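Local coordinates for putative isomerase YbhH (Escherichia coli, PDB 6OTV), which probably acts as an isomerase of the PrpF family, within the diaminopimelate epimerase-like superfamily, its own reaction and substrate remaining unassigned, at residues 68-73 / 127-132. Residues are numbered along the deposited sequence; the frame is centred on the assembly and turned at random.
Sequences DPRADV and GTFIEA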
ATOM      1  N   ASP A  68       9.796   2.880   3.265  1.00 35.63           N
ATOM      2  CA  ASP A  68       9.014   2.077   2.338  1.00 39.80           C
ATOM      3  C   ASP A  68       8.297   2.989   1.358  1.00 37.81           C
ATOM      4  O   ASP A  68       7.647   3.956   1.782  1.00 37.43           O
ATOM      5  CB  ASP A  68       8.004   1.222   3.101  1.00 33.78           C
ATOM      6  CG  ASP A  68       7.360   0.154   2.236  1.00 41.77           C
ATOM      7  OD1 ASP A  68       6.758   0.501   1.201  1.00 46.50           O
ATOM      8  OD2 ASP A  68       7.454  -1.039   2.595  1.00 44.83           O
ATOM      9  N   PRO A  69       8.394   2.733   0.050  1.00 43.82           N
ATOM     10  CA  PRO A  69       7.720   3.605  -0.924  1.00 43.33           C
ATOM     11  C   PRO A  69       6.202   3.572  -0.836  1.00 41.66           C
ATOM     12  O   PRO A  69       5.548   4.457  -1.403  1.00 48.16           O
ATOM     13  CB  PRO A  69       8.208   3.066  -2.276  1.00 47.69           C
ATOM     14  CG  PRO A  69       8.616   1.653  -1.994  1.00 52.73           C
ATOM     15  CD  PRO A  69       9.159   1.655  -0.600  1.00 51.82           C
ATOM     16  N   ARG A  70       5.623   2.596  -0.141  1.00 35.34           N
ATOM     17  CA  ARG A  70       4.176   2.487  -0.026  1.00 36.45           C
ATOM     18  C   ARG A  70       3.597   3.324   1.108  1.00 39.81           C
ATOM     19  O   ARG A  70       2.372   3.488   1.168  1.00 33.45           O
ATOM     20  CB  ARG A  70       3.779   1.019   0.160  1.00 33.70           C
ATOM     21  CG  ARG A  70       4.125   0.145  -1.036  1.00 38.43           C
ATOM     22  CD  ARG A  70       4.074  -1.333  -0.692  1.00 37.93           C
ATOM     23  NE  ARG A  70       5.078  -1.689   0.305  1.00 42.05           N
ATOM     24  CZ  ARG A  70       5.308  -2.928   0.725  1.00 48.87           C
ATOM     25  NH1 ARG A  70       4.606  -3.939   0.231  1.00 46.30           N
ATOM     26  NH2 ARG A  70       6.244  -3.156   1.638  1.00 45.02           N
ATOM     27  N   ALA A  71       4.430   3.865   1.993  1.00 33.16           N
ATOM     28  CA  ALA A  71       3.957   4.620   3.143  1.00 34.37           C
ATOM     29  C   ALA A  71       4.519   6.037   3.115  1.00 35.70           C
ATOM     30  O   ALA A  71       5.504   6.325   2.434  1.00 30.62           O
ATOM     31  CB  ALA A  71       4.345   3.933   4.458  1.00 30.52           C
ATOM     32  N   ASP A  72       3.870   6.924   3.870  1.00 36.64           N
ATOM     33  CA  ASP A  72       4.361   8.288   4.027  1.00 32.99           C
ATOM     34  C   ASP A  72       5.333   8.396   5.197  1.00 37.57           C
ATOM     35  O   ASP A  72       6.438   8.923   5.046  1.00 35.57           O
ATOM     36  CB  ASP A  72       3.191   9.260   4.223  1.00 28.29           C
ATOM     37  CG  ASP A  72       2.165   9.181   3.104  1.00 35.22           C
ATOM     38  OD1 ASP A  72       2.557   8.957   1.939  1.00 34.69           O
ATOM     39  OD2 ASP A  72       0.961   9.337   3.392  1.00 33.67           O
ATOM     40  N   VAL A  73       4.943   7.896   6.367  1.00 27.70           N
ATOM     41  CA  VAL A  73       5.780   7.984   7.553  1.00 30.21           C
ATOM     42  C   VAL A  73       5.956   6.598   8.150  1.00 33.71           C
ATOM     43  O   VAL A  73       5.108   5.712   7.991  1.00 36.97           O
ATOM     44  CB  VAL A  73       5.202   8.956   8.609  1.00 31.00           C
ATOM     45  CG1 VAL A  73       5.016  10.342   8.018  1.00 38.38           C
ATOM     46  CG2 VAL A  73       3.896   8.426   9.170  1.00 27.74           C
ATOM     47  N   GLY A 127       5.337  -4.332  10.696  1.00 43.85           N
ATOM     48  CA  GLY A 127       5.172  -4.273   9.258  1.00 38.24           C
ATOM     49  C   GLY A 127       3.760  -3.995   8.793  1.00 45.85           C
ATOM     50  O   GLY A 127       3.490  -4.086   7.592  1.00 52.94           O
ATOM     51  N   THR A 128       2.851  -3.662   9.705  1.00 49.66           N
ATOM     52  CA  THR A 128       1.470  -3.371   9.347  1.00 47.90           C
ATOM     53  C   THR A 128       1.348  -1.948   8.814  1.00 48.32           C
ATOM     54  O   THR A 128       1.965  -1.016   9.341  1.00 48.91           O
ATOM     55  CB  THR A 128       0.559  -3.558  10.563  1.00 49.26           C
ATOM     56  OG1 THR A 128       0.704  -4.891  11.065  1.00 57.69           O
ATOM     57  CG2 THR A 128      -0.904  -3.324  10.198  1.00 55.62           C
ATOM     58  N   PHE A 129       0.550  -1.788   7.761  1.00 34.64           N
ATOM     59  CA  PHE A 129       0.293  -0.486   7.157  1.00 33.10           C
ATOM     60  C   PHE A 129      -1.084   0.010   7.582  1.00 32.60           C
ATOM     61  O   PHE A 129      -2.075  -0.721   7.476  1.00 33.86           O
ATOM     62  CB  PHE A 129       0.384  -0.562   5.632  1.00 28.92           C
ATOM     63  CG  PHE A 129       1.783  -0.754   5.117  1.00 32.48           C
ATOM     64  CD1 PHE A 129       2.386  -2.000   5.157  1.00 36.76           C
ATOM     65  CD2 PHE A 129       2.493   0.315   4.587  1.00 35.03           C
ATOM     66  CE1 PHE A 129       3.676  -2.179   4.681  1.00 40.69           C
ATOM     67  CE2 PHE A 129       3.781   0.145   4.107  1.00 32.04           C
ATOM     68  CZ  PHE A 129       4.374  -1.104   4.153  1.00 34.17           C
ATOM     69  N   ILE A 130      -1.141   1.249   8.064  1.00 30.11           N
ATOM     70  CA  ILE A 130      -2.378   1.855   8.542  1.00 32.34           C
ATOM     71  C   ILE A 130      -2.526   3.225   7.899  1.00 33.69           C
ATOM     72  O   ILE A 130      -1.554   3.982   7.799  1.00 32.93           O
ATOM     73  CB  ILE A 130      -2.407   1.983  10.083  1.00 31.65           C
ATOM     74  CG1 ILE A 130      -2.109   0.639  10.754  1.00 32.93           C
ATOM     75  CG2 ILE A 130      -3.754   2.515  10.552  1.00 28.41           C
ATOM     76  CD1 ILE A 130      -0.668   0.481  11.185  1.00 26.93           C
ATOM     77  N   GLU A 131      -3.739   3.546   7.459  1.00 28.24           N
ATOM     78  CA  GLU A 131      -4.051   4.887   6.989  1.00 31.85           C
ATOM     79  C   GLU A 131      -4.740   5.660   8.105  1.00 35.72           C
ATOM     80  O   GLU A 131      -5.686   5.160   8.722  1.00 32.04           O
ATOM     81  CB  GLU A 131      -4.937   4.866   5.742  1.00 29.83           C
ATOM     82  CG  GLU A 131      -5.423   6.258   5.350  1.00 36.48           C
ATOM     83  CD  GLU A 131      -6.086   6.312   3.985  1.00 43.81           C
ATOM     84  OE1 GLU A 131      -5.823   5.423   3.145  1.00 44.38           O
ATOM     85  OE2 GLU A 131      -6.869   7.257   3.752  1.00 41.55           O
ATOM     86  N   ALA A 132      -4.256   6.870   8.365  1.00 26.62           N
ATOM     87  CA  ALA A 132      -4.874   7.784   9.312  1.00 29.14           C
ATOM     88  C   ALA A 132      -5.468   8.959   8.549  1.00 33.97           C
ATOM     89  O   ALA A 132      -4.798   9.559   7.703  1.00 39.73           O
ATOM     90  CB  ALA A 132      -3.863   8.280  10.348  1.00 25.79           C
TER
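A small side-chain contact, in which the rim of Phe129 meets the Asp68-Arg70 salt bridge and Ala71, joins the loop between strands 59-65 and 73-80 to the start of strand 129-135. Strand 116-123 pairs with both 73-80 and 129-135, and its Arg122 touches Asp68, Ala71 and Phe129. Residues 68-71 form a type I turn doubled by an Asx turn: chi1 of -168° turns the Asp68 carboxylate away from its own N, and OD1 accepts from the backbone N of Arg70 at 2.7 Å, using the anti lone pair. Arg70, its chain bent at chi3, then grips the same carboxylate side-on, NE to OD1 at 2.9 Å and NH2 to OD2 at 2.6 Å, both nearly straight and close to the guanidinium plane. The rim of Phe129 meets this ion pair in two ways. Asp68 OD2 lies near the ring plane, 3.5 Å from Phe129 CZ, with carboxylate and ring steeply inclined (79°), while the CE1-CZ rim lies over one face of the Arg70 guanidinium, the planes 64° apart. Ala71 CB completes the seat, 3.8 Å from Phe129 CE2. Beyond the turn, Arg70 O accepts a hydrogen bond from Arg120 NH1 of the second subunit. The carboxylate thus faces the weakly positive ring edge while Arg70 probably balances much of its charge; without hydrogen bonds between the segments, the fit probably rests on van der Waals contact and these favourable electrostatics.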